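Serine/threonine-protein kinase-like protein ACR4 (Arabidopsis thaliana, PDB 7A0J) acts as a plasma-membrane receptor kinase that, paired with the CLE40 peptide, controls formative cell divisions in root meristems, its extracellular part being a disulfide-rich beta-propeller. Local coordinates at residues His100-Arg105 with Tyr128-Asn133; Cys151-Ser154 with Ser159-Cys162; Lys177-Gln182 with Arg201-Gly206. One frame throughout, in Å; residues are numbered along the deposited sequence.

How the contacts relate
Following the chain from the N terminus, the three contacts come in series and none nests within or crosses another. Contact 1 closes a loop of 22 residues within the third sequence repeat, bringing residues 128-133, which lead into an outermost strand, back to strand 100-105. Contact 2 closes a short hairpin of repeat 4 by pairing strands 150-154 and 160-163. Contact 3 returns strand 202-206 to the chain entering strand 181-186 of repeat 5. Contacts 2 and 3 touch, Leu-153 meeting Phe-181 and Val-160 meeting Trp-205, so they join neighbouring sheets of the propeller. Contact 1 lies apart, its centre about 16 Å from that of contact 2.

Contact 1 of 3, residues His100-Arg105 with Tyr128-Asn133; sequences HLCGLR and YNMTRN
The imidazole of His-100 carries the sulfur of Met-130 over one face: SD stands 4.2 Å from the centroid of the His-100 ring, only 14° off the ring normal, a Met-aromatic contact. The sulfur is displaced toward the rim, with His-100 CD2 its closest ring atom at 4.0 Å. NE2 of the ring is hydrogen-bonded to ND2 of Asn-150, the first residue of strand 150-154, and this bond probably helps to fix the rotation of the imidazole. Met-130 gets there by length: CG lies opposite the backbone N (chi1 -156°) and the chain beyond it is extended, which carries the thioether across to the strand. Its terminal methyl then goes past the ring, Met-130 CE resting 3.9 Å from Cys-102 SG. That sulfur is already committed to the disulfide with Cys-125, so the methyl packs on a cystine and not on a thiol. All three residues are buried, and the contact consists of side chains alone. Strand 120-127 runs between 100-105 and 132-136 in a four-stranded antiparallel sheet, with backbone bonds from Leu-101 to Trp-126 and from Gly-103 to Asp-124; strand 91-96 flanks 100-105 on its other side.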
# COMPACT_ATOMS: atom_id res chain seq x y z
N HIS A 100 -3.29 -0.41 -11.68
CA HIS A 100 -4.59 0.18 -11.25
C HIS A 100 -4.41 0.98 -9.95
O HIS A 100 -3.47 0.68 -9.18
CB HIS A 100 -5.66 -0.91 -11.11
CG HIS A 100 -5.76 -1.51 -9.75
ND1 HIS A 100 -5.07 -2.65 -9.39
CD2 HIS A 100 -6.45 -1.13 -8.65
CE1 HIS A 100 -5.33 -2.94 -8.13
NE2 HIS A 100 -6.18 -2.02 -7.66
N LEU A 101 -5.29 1.96 -9.74
CA LEU A 101 -5.41 2.76 -8.50
C LEU A 101 -6.88 2.76 -8.07
O LEU A 101 -7.74 2.95 -8.94
CB LEU A 101 -4.92 4.18 -8.78
CG LEU A 101 -5.09 5.17 -7.63
CD1 LEU A 101 -4.18 4.80 -6.47
CD2 LEU A 101 -4.81 6.59 -8.09
N CYS A 102 -7.15 2.53 -6.78
CA CYS A 102 -8.50 2.62 -6.16
C CYS A 102 -8.50 3.72 -5.09
O CYS A 102 -7.51 3.81 -4.35
CB CYS A 102 -8.94 1.30 -5.55
SG CYS A 102 -9.28 0.01 -6.78
N GLY A 103 -9.57 4.51 -5.04
CA GLY A 103 -9.78 5.57 -4.04
C GLY A 103 -11.06 5.34 -3.25
O GLY A 103 -12.11 5.11 -3.88
N LEU A 104 -10.98 5.38 -1.92
CA LEU A 104 -12.16 5.32 -1.01
C LEU A 104 -12.82 6.71 -0.99
O LEU A 104 -12.29 7.61 -0.32
CB LEU A 104 -11.70 4.89 0.39
CG LEU A 104 -12.82 4.59 1.38
CD1 LEU A 104 -13.73 3.48 0.87
CD2 LEU A 104 -12.25 4.22 2.74
N ARG A 105 -13.93 6.85 -1.73
CA ARG A 105 -14.65 8.14 -1.95
C ARG A 105 -15.28 8.59 -0.62
O ARG A 105 -16.02 7.80 -0.03
CB ARG A 105 -15.71 7.96 -3.04
CG ARG A 105 -16.53 9.20 -3.36
CD ARG A 105 -15.84 10.14 -4.33
NE ARG A 105 -16.80 11.05 -4.96
CZ ARG A 105 -17.30 12.15 -4.39
NH1 ARG A 105 -18.16 12.90 -5.06
NH2 ARG A 105 -16.94 12.50 -3.17
N TYR A 128 -6.00 -0.47 -16.07
CA TYR A 128 -6.18 -1.62 -17.00
C TYR A 128 -7.28 -2.54 -16.47
O TYR A 128 -7.08 -3.19 -15.43
CB TYR A 128 -4.86 -2.39 -17.17
N ASN A 129 -8.42 -2.57 -17.18
CA ASN A 129 -9.57 -3.49 -16.94
C ASN A 129 -10.11 -3.31 -15.51
O ASN A 129 -10.55 -4.31 -14.92
CB ASN A 129 -9.17 -4.95 -17.19
N MET A 130 -10.08 -2.07 -14.99
CA MET A 130 -10.62 -1.74 -13.64
C MET A 130 -10.82 -0.22 -13.52
O MET A 130 -10.37 0.36 -12.50
CB MET A 130 -9.69 -2.26 -12.54
CG MET A 130 -10.39 -2.47 -11.20
SD MET A 130 -9.41 -3.49 -10.07
CE MET A 130 -10.36 -3.31 -8.56
N THR A 131 -11.47 0.40 -14.51
CA THR A 131 -11.97 1.80 -14.48
C THR A 131 -13.46 1.77 -14.14
O THR A 131 -14.29 1.94 -15.06
CB THR A 131 -11.66 2.53 -15.80
OG1 THR A 131 -10.27 2.38 -16.06
CG2 THR A 131 -12.01 4.00 -15.75
N ARG A 132 -13.78 1.53 -12.86
CA ARG A 132 -15.14 1.19 -12.36
C ARG A 132 -15.49 2.06 -11.15
O ARG A 132 -14.57 2.46 -10.41
CB ARG A 132 -15.17 -0.30 -11.98
CG ARG A 132 -15.14 -1.25 -13.17
CD ARG A 132 -16.47 -1.92 -13.50
NE ARG A 132 -17.65 -1.20 -13.04
CZ ARG A 132 -18.39 -1.52 -11.98
NH1 ARG A 132 -19.44 -0.79 -11.66
NH2 ARG A 132 -18.09 -2.57 -11.23
N ASN A 133 -16.79 2.34 -10.97
CA ASN A 133 -17.36 3.06 -9.80
C ASN A 133 -18.18 2.06 -8.98
O ASN A 133 -19.36 1.84 -9.32
CB ASN A 133 -18.21 4.26 -10.24
CG ASN A 133 -17.44 5.26 -11.07
OD1 ASN A 133 -17.83 5.58 -12.19
ND2 ASN A 133 -16.33 5.76 -10.54

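Contact 2 of 3, residues Cys151-Ser154 with Ser159-Cys162; sequences CALS and SVFC
Ala-152 and Phe-161 form the antiparallel hydrogen-bonded pair at the middle of this hairpin, each backbone amide giving its proton to the other's carbonyl. Phe-161 N reaches Ala-152 O at 2.9 Å with a fairly straight N-H (161°), whereas the return bond, from Ala-152 N to Phe-161 O at 2.8 Å, is more bent (137°). Phe-161 O also receives the CA-H of Cys-151, at 3.2 Å from Cys-151 CA. Nearer the turn, Ser-154 N donates to Ser-159 O at 2.7 Å along an almost straight line (177°), and Leu-153 CA adds a CA-H...O contact to the same oxygen. The two serine hydroxyls do not bond each other; both are hydrogen-bonded to OD1 of Asp-157 in the turn, which ties the buried polar ends together. Ser-159 OG, between its backbone N and carbonyl carbon, packs against Ser-154 CB at 3.3 Å. The backbones of Cys-151 and Leu-153 are hydrogen-bonded on their other side to Ser-144 and His-141 of strand 139-145. At the far end the non-hydrogen-bonded pair Cys-151 and Cys-162 is closed by a disulfide, SG to SG 2.0 Å. On that same face Leu-153 CD2 packs on Val-160 CB. A beta hairpin with a cross-strand disulfide, whose second strand, 160-163, is an outermost one of an antiparallel sheet, suits a blade of this RCC1-related beta-propeller.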
# COMPACT_ATOMS: atom_id res chain seq x y z
N CYS A 151 -8.52 -5.05 -1.92
CA CYS A 151 -9.19 -5.48 -0.66
C CYS A 151 -9.44 -4.27 0.24
O CYS A 151 -8.92 -3.19 -0.06
CB CYS A 151 -8.37 -6.52 0.09
SG CYS A 151 -8.12 -8.05 -0.86
N ALA A 152 -10.23 -4.48 1.30
CA ALA A 152 -10.56 -3.49 2.34
C ALA A 152 -11.16 -4.21 3.55
O ALA A 152 -11.62 -5.36 3.39
CB ALA A 152 -11.52 -2.46 1.78
N LEU A 153 -11.14 -3.56 4.72
CA LEU A 153 -11.73 -4.08 5.98
C LEU A 153 -13.10 -3.44 6.19
O LEU A 153 -13.22 -2.22 5.98
CB LEU A 153 -10.79 -3.76 7.15
CG LEU A 153 -9.47 -4.53 7.17
CD1 LEU A 153 -8.60 -4.09 8.33
CD2 LEU A 153 -9.71 -6.03 7.22
N SER A 154 -14.09 -4.25 6.57
CA SER A 154 -15.44 -3.81 7.00
C SER A 154 -15.31 -3.02 8.31
O SER A 154 -14.72 -3.56 9.26
CB SER A 154 -16.37 -4.98 7.15
OG SER A 154 -17.62 -4.58 7.69
N SER A 159 -14.15 -7.52 9.16
CA SER A 159 -14.01 -8.63 8.19
C SER A 159 -13.33 -8.11 6.91
O SER A 159 -13.51 -6.92 6.60
CB SER A 159 -15.34 -9.27 7.88
OG SER A 159 -16.29 -8.30 7.47
N VAL A 160 -12.58 -8.98 6.23
CA VAL A 160 -11.84 -8.63 4.97
C VAL A 160 -12.77 -8.88 3.77
O VAL A 160 -13.45 -9.92 3.75
CB VAL A 160 -10.51 -9.41 4.84
CG1 VAL A 160 -10.72 -10.90 4.59
CG2 VAL A 160 -9.63 -8.81 3.75
N PHE A 161 -12.78 -7.93 2.83
CA PHE A 161 -13.60 -7.95 1.59
C PHE A 161 -12.71 -7.54 0.41
O PHE A 161 -12.05 -6.49 0.50
CB PHE A 161 -14.81 -7.02 1.74
CG PHE A 161 -15.56 -6.75 0.46
CD1 PHE A 161 -16.34 -7.73 -0.13
CD2 PHE A 161 -15.48 -5.50 -0.15
CE1 PHE A 161 -17.03 -7.47 -1.31
CE2 PHE A 161 -16.17 -5.25 -1.32
CZ PHE A 161 -16.94 -6.23 -1.90
N CYS A 162 -12.70 -8.36 -0.65
CA CYS A 162 -11.87 -8.16 -1.87
C CYS A 162 -12.76 -8.26 -3.11
O CYS A 162 -13.78 -8.97 -3.06
CB CYS A 162 -10.74 -9.18 -1.93
SG CYS A 162 -9.72 -9.22 -0.43

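Contact 3 of 3, residues Lys177-Gln182 with Arg201-Gly206; sequences KEKKFQ and RVLCWG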
# COMPACT_ATOMS: atom_id res chain seq x y z
N LYS A 177 -15.68 -14.93 7.51
CA LYS A 177 -16.05 -13.54 7.88
C LYS A 177 -15.85 -13.33 9.38
O LYS A 177 -15.80 -12.16 9.81
CB LYS A 177 -17.49 -13.23 7.47
CG LYS A 177 -17.69 -12.89 5.99
CD LYS A 177 -17.38 -14.02 5.02
CE LYS A 177 -18.33 -15.20 5.14
NZ LYS A 177 -17.84 -16.37 4.38
N GLU A 178 -15.74 -14.42 10.15
CA GLU A 178 -15.49 -14.42 11.61
C GLU A 178 -14.06 -13.93 11.90
O GLU A 178 -13.83 -13.46 13.03
CB GLU A 178 -15.71 -15.82 12.20
CG GLU A 178 -17.18 -16.21 12.28
CD GLU A 178 -17.88 -16.46 10.96
OE1 GLU A 178 -17.19 -16.81 9.97
OE2 GLU A 178 -19.12 -16.30 10.91
N LYS A 179 -13.14 -14.04 10.93
CA LYS A 179 -11.74 -13.58 11.06
C LYS A 179 -11.71 -12.05 11.15
O LYS A 179 -12.05 -11.39 10.14
CB LYS A 179 -10.89 -14.07 9.88
CG LYS A 179 -10.69 -15.58 9.82
CD LYS A 179 -9.76 -16.11 10.89
CE LYS A 179 -9.71 -17.62 10.93
NZ LYS A 179 -10.90 -18.19 11.61
N LYS A 180 -11.33 -11.52 12.31
CA LYS A 180 -11.27 -10.06 12.61
C LYS A 180 -9.83 -9.57 12.45
O LYS A 180 -8.93 -10.20 13.04
CB LYS A 180 -11.79 -9.80 14.03
CG LYS A 180 -13.20 -10.30 14.31
CD LYS A 180 -14.27 -9.51 13.59
CE LYS A 180 -15.65 -10.16 13.65
NZ LYS A 180 -15.97 -10.88 12.40
N PHE A 181 -9.64 -8.50 11.68
CA PHE A 181 -8.32 -7.92 11.32
C PHE A 181 -8.26 -6.45 11.77
O PHE A 181 -9.28 -5.75 11.65
CB PHE A 181 -8.09 -8.05 9.81
CG PHE A 181 -7.94 -9.47 9.33
CD1 PHE A 181 -6.80 -10.20 9.64
CD2 PHE A 181 -8.96 -10.10 8.63
CE1 PHE A 181 -6.67 -11.52 9.21
CE2 PHE A 181 -8.82 -11.41 8.21
CZ PHE A 181 -7.68 -12.12 8.50
N GLN A 182 -7.10 -6.02 12.28
CA GLN A 182 -6.81 -4.60 12.62
C GLN A 182 -5.99 -3.96 11.49
O GLN A 182 -6.02 -2.72 11.38
CB GLN A 182 -6.11 -4.49 13.98
CG GLN A 182 -4.76 -5.19 14.07
CD GLN A 182 -4.21 -5.15 15.47
OE1 GLN A 182 -4.04 -6.17 16.13
NE2 GLN A 182 -3.94 -3.94 15.96
N ARG A 201 -1.48 -11.65 15.71
CA ARG A 201 -0.77 -12.68 14.91
C ARG A 201 -1.20 -12.51 13.44
O ARG A 201 -2.36 -12.12 13.21
CB ARG A 201 -1.08 -14.07 15.46
CG ARG A 201 -0.26 -15.20 14.84
CD ARG A 201 -0.94 -15.93 13.70
NE ARG A 201 0.03 -16.63 12.86
CZ ARG A 201 -0.26 -17.53 11.92
NH1 ARG A 201 -1.52 -17.85 11.67
NH2 ARG A 201 0.71 -18.10 11.23
N VAL A 202 -0.29 -12.77 12.50
CA VAL A 202 -0.52 -12.55 11.04
C VAL A 202 -1.21 -13.78 10.45
O VAL A 202 -0.87 -14.90 10.85
CB VAL A 202 0.80 -12.22 10.30
CG1 VAL A 202 1.67 -13.45 10.09
CG2 VAL A 202 0.53 -11.53 8.97
N LEU A 203 -2.15 -13.56 9.52
CA LEU A 203 -2.83 -14.62 8.73
C LEU A 203 -2.70 -14.27 7.24
O LEU A 203 -3.06 -13.14 6.88
CB LEU A 203 -4.30 -14.71 9.16
CG LEU A 203 -5.00 -16.04 8.89
CD1 LEU A 203 -4.37 -17.17 9.71
CD2 LEU A 203 -6.48 -15.94 9.19
N CYS A 204 -2.19 -15.20 6.43
CA CYS A 204 -1.90 -15.01 4.98
C CYS A 204 -2.65 -16.05 4.15
O CYS A 204 -2.64 -17.24 4.53
CB CYS A 204 -0.41 -15.09 4.70
SG CYS A 204 0.56 -13.87 5.62
N TRP A 205 -3.25 -15.62 3.03
CA TRP A 205 -4.06 -16.47 2.11
C TRP A 205 -3.97 -15.91 0.69
O TRP A 205 -3.58 -14.73 0.55
CB TRP A 205 -5.51 -16.54 2.61
CG TRP A 205 -6.26 -15.26 2.46
CD1 TRP A 205 -7.08 -14.90 1.43
CD2 TRP A 205 -6.28 -14.15 3.39
NE1 TRP A 205 -7.60 -13.65 1.65
CE2 TRP A 205 -7.13 -13.17 2.84
CE3 TRP A 205 -5.67 -13.90 4.62
CZ2 TRP A 205 -7.38 -11.96 3.48
CZ3 TRP A 205 -5.92 -12.70 5.26
CH2 TRP A 205 -6.76 -11.75 4.69
N GLY A 206 -4.35 -16.71 -0.31
CA GLY A 206 -4.41 -16.30 -1.73
C GLY A 206 -4.02 -17.42 -2.67
O GLY A 206 -3.92 -18.58 -2.21
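Phe-181 turns its CG opposite its own carbonyl carbon (chi1 -67°), which places the ring where CZ meets Trp-205 and CE1 meets Leu-203; Trp-205, with CG between its backbone N and carbonyl carbon (chi1 70°), brings its six-membered ring from the opposite direction. The closest atoms are Phe-181 CZ and Trp-205 CZ3, 3.7 Å apart. With centroids 5.5 Å apart and planes inclined at 31°, the two rings meet obliquely. Leu-203 comes in at the edge of the phenyl, its CB lying near the ring plane and 4.0 Å from Phe-181 CE1. The leucine's other end is covered by a lysine chain bent at chi2 and chi4: Lys-179 CD meets Leu-203 CD2 at 3.7 Å. Were the phenyl of Phe-181 replaced by an alanine's methyl, Trp-205 would probably lose its aromatic neighbour and a gap would open beside Leu-203. Across the blade boundary, the Val-160 side chain touches both Phe-181 and Trp-205, while Leu-195 of the intervening strand 190-195 also packs on Phe-181. Between the two segments the contact is thus made by hydrocarbon surfaces, the lysine contributing methylenes; its cohesion probably rests mainly on apolar contact, with no charged group meeting another across it.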